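Local coordinates for alpha-L-arabinosidase (Xanthomonas axonopodis pv. citri, PDB 6D25), which probably removes arabinofuranosyl groups from arabinoxylans, including internal doubly substituted units, as a trimeric alpha-L-arabinofuranosidase of family GH51, at residues K87-P92 with V397-K402; L391-H396 with Q488-V493; W248-M253 with S306-K311. All coordinates share one frame; numbering follows the deposited sequence.

Contact 1. Residues K87-P92 with V397-K402; sequences KAIAVP and VFALYK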
# COMPACT_ATOMS: atom_id res chain seq x y z
N LYS A 87 -13.16 3.67 37.74
CA LYS A 87 -12.88 2.48 38.56
C LYS A 87 -14.18 1.94 39.17
O LYS A 87 -14.33 0.72 39.27
CB LYS A 87 -11.87 2.81 39.67
CG LYS A 87 -10.46 2.95 39.16
CD LYS A 87 -9.45 3.26 40.24
CE LYS A 87 -9.12 2.02 41.03
NZ LYS A 87 -8.00 2.31 41.95
N ALA A 88 -15.08 2.82 39.57
CA ALA A 88 -16.29 2.38 40.28
C ALA A 88 -17.22 1.59 39.35
O ALA A 88 -18.03 0.83 39.86
CB ALA A 88 -17.03 3.56 40.89
N ILE A 89 -17.11 1.73 38.03
CA ILE A 89 -17.96 0.89 37.14
C ILE A 89 -17.14 -0.26 36.52
O ILE A 89 -17.67 -0.99 35.64
CB ILE A 89 -18.68 1.74 36.07
CG1 ILE A 89 -17.72 2.53 35.20
CG2 ILE A 89 -19.72 2.61 36.71
CD1 ILE A 89 -18.35 3.08 33.92
N ALA A 90 -15.91 -0.46 36.98
CA ALA A 90 -15.04 -1.58 36.56
C ALA A 90 -14.94 -1.65 35.02
O ALA A 90 -15.27 -2.64 34.38
CB ALA A 90 -15.54 -2.89 37.16
N VAL A 91 -14.47 -0.57 34.42
CA VAL A 91 -14.25 -0.53 32.99
C VAL A 91 -13.41 -1.75 32.58
O VAL A 91 -12.33 -1.93 33.10
CB VAL A 91 -13.60 0.79 32.56
CG1 VAL A 91 -13.24 0.74 31.08
CG2 VAL A 91 -14.47 2.00 32.86
N PRO A 92 -13.86 -2.53 31.59
CA PRO A 92 -13.14 -3.76 31.22
C PRO A 92 -12.02 -3.55 30.19
O PRO A 92 -10.97 -4.22 30.22
CB PRO A 92 -14.24 -4.65 30.61
CG PRO A 92 -15.18 -3.65 29.97
CD PRO A 92 -15.18 -2.49 30.96
N VAL A 397 -26.37 3.49 33.95
CA VAL A 397 -26.78 2.20 33.38
C VAL A 397 -25.59 1.21 33.36
O VAL A 397 -25.75 0.02 33.70
CB VAL A 397 -27.42 2.36 32.00
CG1 VAL A 397 -27.91 1.00 31.49
CG2 VAL A 397 -28.57 3.34 32.02
N PHE A 398 -24.40 1.68 33.01
CA PHE A 398 -23.19 0.84 33.13
C PHE A 398 -23.04 0.34 34.57
O PHE A 398 -22.74 -0.85 34.78
CB PHE A 398 -21.93 1.58 32.67
CG PHE A 398 -21.75 1.59 31.17
CD1 PHE A 398 -22.56 2.34 30.35
CD2 PHE A 398 -20.76 0.81 30.58
CE1 PHE A 398 -22.39 2.33 28.97
CE2 PHE A 398 -20.59 0.79 29.21
CZ PHE A 398 -21.39 1.54 28.41
N ALA A 399 -23.27 1.23 35.55
CA ALA A 399 -23.20 0.85 36.97
C ALA A 399 -24.27 -0.22 37.29
O ALA A 399 -23.96 -1.22 37.89
CB ALA A 399 -23.38 2.05 37.87
N LEU A 400 -25.51 -0.02 36.85
CA LEU A 400 -26.60 -0.97 37.18
C LEU A 400 -26.30 -2.35 36.59
O LEU A 400 -26.67 -3.33 37.19
CB LEU A 400 -27.95 -0.48 36.63
CG LEU A 400 -28.61 0.65 37.44
CD1 LEU A 400 -29.90 1.13 36.77
CD2 LEU A 400 -28.86 0.30 38.89
N TYR A 401 -25.70 -2.39 35.41
CA TYR A 401 -25.47 -3.65 34.72
C TYR A 401 -24.11 -4.26 35.09
O TYR A 401 -23.71 -5.25 34.49
CB TYR A 401 -25.58 -3.49 33.20
CG TYR A 401 -26.97 -3.53 32.65
CD1 TYR A 401 -27.84 -2.45 32.76
CD2 TYR A 401 -27.42 -4.61 31.94
CE1 TYR A 401 -29.12 -2.46 32.23
CE2 TYR A 401 -28.70 -4.66 31.39
CZ TYR A 401 -29.54 -3.57 31.51
OH TYR A 401 -30.78 -3.62 30.91
N LYS A 402 -23.40 -3.72 36.06
CA LYS A 402 -22.12 -4.33 36.49
C LYS A 402 -22.23 -5.84 36.79
O LYS A 402 -21.30 -6.57 36.48
CB LYS A 402 -21.59 -3.70 37.77
CG LYS A 402 -20.41 -2.80 37.56
CD LYS A 402 -19.98 -2.11 38.85
CE LYS A 402 -19.05 -2.97 39.65
NZ LYS A 402 -18.33 -2.12 40.62

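Contact 2. Residues L391-H396 with Q488-V493; sequences LTPTYH and QAVAPV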
# COMPACT_ATOMS: atom_id res chain seq x y z
N LEU A 391 -21.68 12.88 36.26
CA LEU A 391 -21.96 11.53 35.81
C LEU A 391 -23.28 11.54 35.03
O LEU A 391 -24.26 12.09 35.49
CB LEU A 391 -22.09 10.60 37.02
CG LEU A 391 -20.88 10.55 37.95
CD1 LEU A 391 -21.12 9.64 39.13
CD2 LEU A 391 -19.68 10.01 37.21
N THR A 392 -23.30 10.92 33.87
CA THR A 392 -24.49 10.96 33.00
C THR A 392 -25.45 9.82 33.36
O THR A 392 -25.09 8.84 34.00
CB THR A 392 -24.08 10.86 31.53
OG1 THR A 392 -23.55 9.55 31.31
CG2 THR A 392 -23.09 11.95 31.14
N PRO A 393 -26.69 9.92 32.87
CA PRO A 393 -27.61 8.81 32.98
C PRO A 393 -27.03 7.51 32.41
O PRO A 393 -27.27 6.44 32.96
CB PRO A 393 -28.86 9.27 32.22
CG PRO A 393 -28.82 10.74 32.39
CD PRO A 393 -27.34 11.08 32.26
N THR A 394 -26.27 7.61 31.34
CA THR A 394 -25.69 6.43 30.70
C THR A 394 -24.69 5.77 31.65
O THR A 394 -24.67 4.55 31.75
CB THR A 394 -25.02 6.81 29.37
OG1 THR A 394 -26.02 7.32 28.50
CG2 THR A 394 -24.31 5.64 28.72
N TYR A 395 -23.86 6.54 32.34
CA TYR A 395 -22.94 6.02 33.36
C TYR A 395 -23.68 5.12 34.34
O TYR A 395 -23.20 4.03 34.70
CB TYR A 395 -22.28 7.17 34.12
CG TYR A 395 -21.39 6.76 35.27
CD1 TYR A 395 -21.88 6.56 36.55
CD2 TYR A 395 -20.03 6.59 35.08
CE1 TYR A 395 -21.06 6.17 37.60
CE2 TYR A 395 -19.19 6.23 36.13
CZ TYR A 395 -19.71 6.03 37.40
OH TYR A 395 -18.85 5.68 38.42
N HIS A 396 -24.83 5.61 34.81
CA HIS A 396 -25.60 4.89 35.82
C HIS A 396 -26.11 3.57 35.25
O HIS A 396 -26.25 2.60 36.01
CB HIS A 396 -26.74 5.75 36.35
CG HIS A 396 -26.26 6.95 37.07
ND1 HIS A 396 -25.33 6.89 38.10
CD2 HIS A 396 -26.57 8.27 36.94
CE1 HIS A 396 -25.13 8.09 38.59
NE2 HIS A 396 -25.83 8.96 37.85
N GLN A 488 -27.62 15.14 40.11
CA GLN A 488 -28.32 13.86 40.36
C GLN A 488 -29.79 14.01 39.96
O GLN A 488 -30.64 13.34 40.53
CB GLN A 488 -28.18 13.39 41.81
CG GLN A 488 -26.73 13.10 42.20
CD GLN A 488 -26.60 12.10 43.31
OE1 GLN A 488 -27.03 12.37 44.42
NE2 GLN A 488 -26.06 10.92 43.04
N ALA A 489 -30.09 14.77 38.94
CA ALA A 489 -31.46 14.85 38.44
C ALA A 489 -31.90 13.46 37.94
O ALA A 489 -33.07 13.15 38.00
CB ALA A 489 -31.58 15.88 37.32
N VAL A 490 -30.97 12.68 37.37
CA VAL A 490 -31.26 11.33 36.88
C VAL A 490 -30.24 10.40 37.54
O VAL A 490 -29.07 10.44 37.17
CB VAL A 490 -31.18 11.21 35.35
CG1 VAL A 490 -31.66 9.85 34.86
CG2 VAL A 490 -32.00 12.29 34.67
N ALA A 491 -30.69 9.61 38.53
CA ALA A 491 -29.72 8.76 39.26
C ALA A 491 -30.48 7.65 39.96
O ALA A 491 -31.62 7.84 40.34
CB ALA A 491 -28.93 9.58 40.27
N PRO A 492 -29.81 6.50 40.14
CA PRO A 492 -30.52 5.33 40.59
C PRO A 492 -30.84 5.43 42.08
O PRO A 492 -30.05 5.96 42.83
CB PRO A 492 -29.61 4.14 40.25
CG PRO A 492 -28.24 4.73 40.13
CD PRO A 492 -28.44 6.19 39.78
N VAL A 493 -31.99 4.91 42.47
CA VAL A 493 -32.41 4.84 43.86
C VAL A 493 -33.02 3.46 44.12
O VAL A 493 -33.33 2.72 43.15
CB VAL A 493 -33.42 5.96 44.18
CG1 VAL A 493 -32.81 7.34 44.01
CG2 VAL A 493 -34.75 5.79 43.40

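Contact 3. Residues W248-M253 with S306-K311; sequences WTEVMM and SAIMDK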
# COMPACT_ATOMS: atom_id res chain seq x y z
N TRP A 248 -19.90 -6.35 3.14
CA TRP A 248 -18.62 -6.18 3.81
C TRP A 248 -18.31 -7.39 4.70
O TRP A 248 -17.22 -7.99 4.62
CB TRP A 248 -18.64 -4.89 4.63
CG TRP A 248 -17.29 -4.55 5.19
CD1 TRP A 248 -16.63 -5.16 6.21
CD2 TRP A 248 -16.39 -3.59 4.64
NE1 TRP A 248 -15.39 -4.60 6.36
CE2 TRP A 248 -15.21 -3.64 5.41
CE3 TRP A 248 -16.46 -2.69 3.57
CZ2 TRP A 248 -14.12 -2.81 5.14
CZ3 TRP A 248 -15.38 -1.88 3.30
CH2 TRP A 248 -14.24 -1.94 4.09
N THR A 249 -19.29 -7.79 5.53
CA THR A 249 -19.08 -8.95 6.40
C THR A 249 -18.80 -10.21 5.57
O THR A 249 -17.93 -10.97 5.92
CB THR A 249 -20.33 -9.18 7.27
OG1 THR A 249 -20.57 -7.97 7.97
CG2 THR A 249 -20.15 -10.31 8.25
N GLU A 250 -19.58 -10.44 4.53
CA GLU A 250 -19.44 -11.59 3.68
C GLU A 250 -17.98 -11.68 3.15
O GLU A 250 -17.36 -12.75 3.21
CB GLU A 250 -20.44 -11.51 2.53
CG GLU A 250 -20.24 -12.55 1.47
CD GLU A 250 -20.79 -13.91 1.81
OE1 GLU A 250 -21.73 -14.00 2.61
OE2 GLU A 250 -20.26 -14.90 1.22
N VAL A 251 -17.47 -10.59 2.58
CA VAL A 251 -16.15 -10.66 1.97
C VAL A 251 -15.08 -10.75 3.04
O VAL A 251 -14.13 -11.52 2.88
CB VAL A 251 -15.92 -9.47 1.01
CG1 VAL A 251 -14.49 -9.45 0.50
CG2 VAL A 251 -16.91 -9.55 -0.15
N MET A 252 -15.15 -9.96 4.10
CA MET A 252 -14.09 -10.01 5.10
C MET A 252 -14.02 -11.43 5.68
O MET A 252 -12.91 -11.95 5.90
CB MET A 252 -14.30 -9.05 6.27
CG MET A 252 -14.11 -7.63 5.93
SD MET A 252 -12.39 -7.16 5.42
CE MET A 252 -11.43 -8.02 6.64
N MET A 253 -15.17 -12.05 5.95
CA MET A 253 -15.15 -13.39 6.55
C MET A 253 -14.67 -14.42 5.51
O MET A 253 -13.83 -15.27 5.82
CB MET A 253 -16.54 -13.76 7.11
CG MET A 253 -16.93 -12.97 8.31
SD MET A 253 -15.81 -13.09 9.71
CE MET A 253 -16.20 -14.76 10.24
N SER A 306 -24.25 -11.95 12.24
CA SER A 306 -23.86 -13.25 12.86
C SER A 306 -24.13 -14.39 11.89
O SER A 306 -23.34 -15.31 11.79
CB SER A 306 -24.60 -13.48 14.17
OG SER A 306 -24.22 -12.50 15.12
N ALA A 307 -25.25 -14.36 11.19
CA ALA A 307 -25.59 -15.48 10.32
C ALA A 307 -24.57 -15.57 9.17
O ALA A 307 -24.20 -16.68 8.73
CB ALA A 307 -27.00 -15.35 9.80
N ILE A 308 -24.10 -14.44 8.69
CA ILE A 308 -23.04 -14.47 7.67
C ILE A 308 -21.74 -15.03 8.27
O ILE A 308 -21.05 -15.84 7.62
CB ILE A 308 -22.83 -13.06 7.06
CG1 ILE A 308 -24.08 -12.60 6.32
CG2 ILE A 308 -21.61 -13.07 6.15
CD1 ILE A 308 -24.12 -11.16 6.02
N MET A 309 -21.39 -14.60 9.47
CA MET A 309 -20.18 -15.10 10.13
C MET A 309 -20.30 -16.62 10.35
O MET A 309 -19.30 -17.31 10.21
CB MET A 309 -19.92 -14.40 11.46
CG MET A 309 -19.62 -12.94 11.27
SD MET A 309 -19.46 -12.01 12.79
CE MET A 309 -17.76 -12.41 13.27
N ASP A 310 -21.50 -17.14 10.62
CA ASP A 310 -21.69 -18.56 10.85
C ASP A 310 -21.34 -19.37 9.61
O ASP A 310 -20.91 -20.50 9.73
CB ASP A 310 -23.13 -18.88 11.25
CG ASP A 310 -23.55 -18.43 12.65
OD1 ASP A 310 -22.66 -18.08 13.49
OD2 ASP A 310 -24.79 -18.36 12.89
N LYS A 311 -21.54 -18.82 8.40
CA LYS A 311 -21.27 -19.56 7.17
C LYS A 311 -19.78 -19.86 7.06
O LYS A 311 -19.45 -20.90 6.55
CB LYS A 311 -21.63 -18.76 5.91
CG LYS A 311 -23.07 -18.37 5.79
CD LYS A 311 -23.31 -17.39 4.64
CE LYS A 311 -22.42 -17.58 3.43
NZ LYS A 311 -22.90 -16.71 2.32

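Contact 1. Residues K87-P92 with V397-K402
Ile89 and Lys402 carry most of the contact between the end of helix 80-88, with the turn after it, and the end of helix 393-400, the place where the (beta/alpha)8 barrel of this GH51 enzyme closes: one helix follows the first barrel strand, 51-52, and the other comes after the last, 366-371. Two branches of Ile89 do the apolar work. Its CG2 methyl lies against CB of Ala399 at 3.9 Å, while CD1, at the end of the longer branch, reaches CB of Phe398 at 4.1 Å. That branch starts between the backbone N and the carbonyl carbon (chi1 58°), which leaves CG2 beside the N and lets the two methyls address successive residues of the facing helix. Only the root of Phe398 takes part, because its ring leads away. Lys402 runs over the backbone of the other segment, with CG 3.8 Å from Ile89 O and CD 4.0 Å from Ile89 CA, and CE comes within 4.3 Å of Ala90 CB. A bend at chi3 (86°) in the otherwise extended end of the chain brings the ammonium round, so that Lys402 NZ donates to Ala88 O at 3.1 Å from above the carbonyl plane, 40° out of it. In the next shell, Ala90 has left-handed helical backbone angles that swing the chain out of helix 80-88 toward strand 93-96, and its N donates to Lys87 O. On the far side Phe398 meets Phe356 edge-to-face, and Tyr401, just past the helix end, bonds through OH to Asp357 OD1, both on helix 346-361. Gln405 NE2 makes weak hydrogen bonds to the carbonyl oxygens of both Ile89 and Ala90.

Contact 2. Residues L391-H396 with Q488-V493
The Pro492 side chain crosses that of His396 at about a right angle and sets its CD over the imidazole face, and CH-pi contacts dominate here. Pro492 CD sits 3.7 Å from the centroid of the His396 imidazole, offset toward the rim. Ala491 CA approaches the same face at 4.3 Å from the centroid, giving the ring a lid of backbone and proline carbons. With chi1 at -65° CG lies anti to the carbonyl carbon, beside the backbone N, and the imidazole is directed at the loop. Val490 O touches His396 CD2 obliquely at 3.3 Å. The purely apolar part lies one helical turn back, where CG of Pro393 rests 3.8 Å from CB of Val490 and the CG1 methyl of Val490 touches both CB and CG of the proline, the two side chains crossing at about a right angle. No hydrogen bond runs directly between the two segments, yet one side chain joins them: Asn482 accepts from Val490 N through OD1 and donates to Leu391 O through ND2. Within 391-396, Thr392 OG1 accepts from Tyr395 N at 3.2 Å, nearly straight at 166°, and also bonds to Ala380 O. This is a threonine N-cap with proline in the first turn, a classic helix start. The capped helix thus meets the loop between strands 468-473 and 493-494, joining the barrel to the C-terminal beta-sandwich of a GH51 enzyme.

Contact 3. Residues W248-M253 with S306-K311
Glu250 lies across Ile308 and ends at Lys311, spanning the groove between helix 246-256 and helix 285-312. Its root is already in contact: Glu250 CA is 3.6 Å from the CG2 methyl of Ile308, and CB is 4.1 Å from the same methyl. CG leaves anti to the backbone N (chi1 171°), and a bend at chi2 (80°) then folds the carboxylate over toward the other helix. There OE1 lies 3.7 Å from Ile308 CG2 and receives Lys311 NZ at 3.0 Å on its syn lone pair, the side of the other oxygen. The ammonium also makes a weak bond to OE2 at 3.4 Å, so the salt bridge is forked but lopsided. OE2 also bonds to Tyr312 OH, and the two partners together would restrict the rotation of the carboxylate. Deeper in the interface the chemistry turns apolar. Thr249 CG2 touches Ile308 CG2 at 3.8 Å and also reaches Met309 CG. Met253, bent at both chi2 and chi3, curls its methyl CE to within 3.9 Å of Met309 CB, while its sulfur lies near CE of Met309. The axes of segments 248-253 and 306-311 run in the same direction, crossing at -23° with a closest approach of 9.2 Å, as expected of successive helices around a (beta/alpha)8 barrel. Thr249, Met253 and Met309 all rest on Leu263 of strand 262-269, and Met309 also reaches Leu320 of strand 319-325; on the other flank of helix 246-256, Trp248 packs against helix 212-224.

Contacts 1 and 2 share helix 393-400: its end meets the turn that follows helix 80-88 in contact 1, its beginning the sandwich loop in contact 2. They touch directly, since Tyr395 lies against Ile89 and Ala88, and Leu400 against Pro492. Contact 3, about 31 Å from contact 1 and 38 Å from contact 2 between centres, sits across the chain's centre on another pair of barrel helices. Contact 2 is buried and relies on ring faces and aliphatic carbons. The other two are partly buried, each pairing an apolar inner part with a lysine near the surface, which grips a backbone carbonyl in contact 1 and a carboxylate in contact 3.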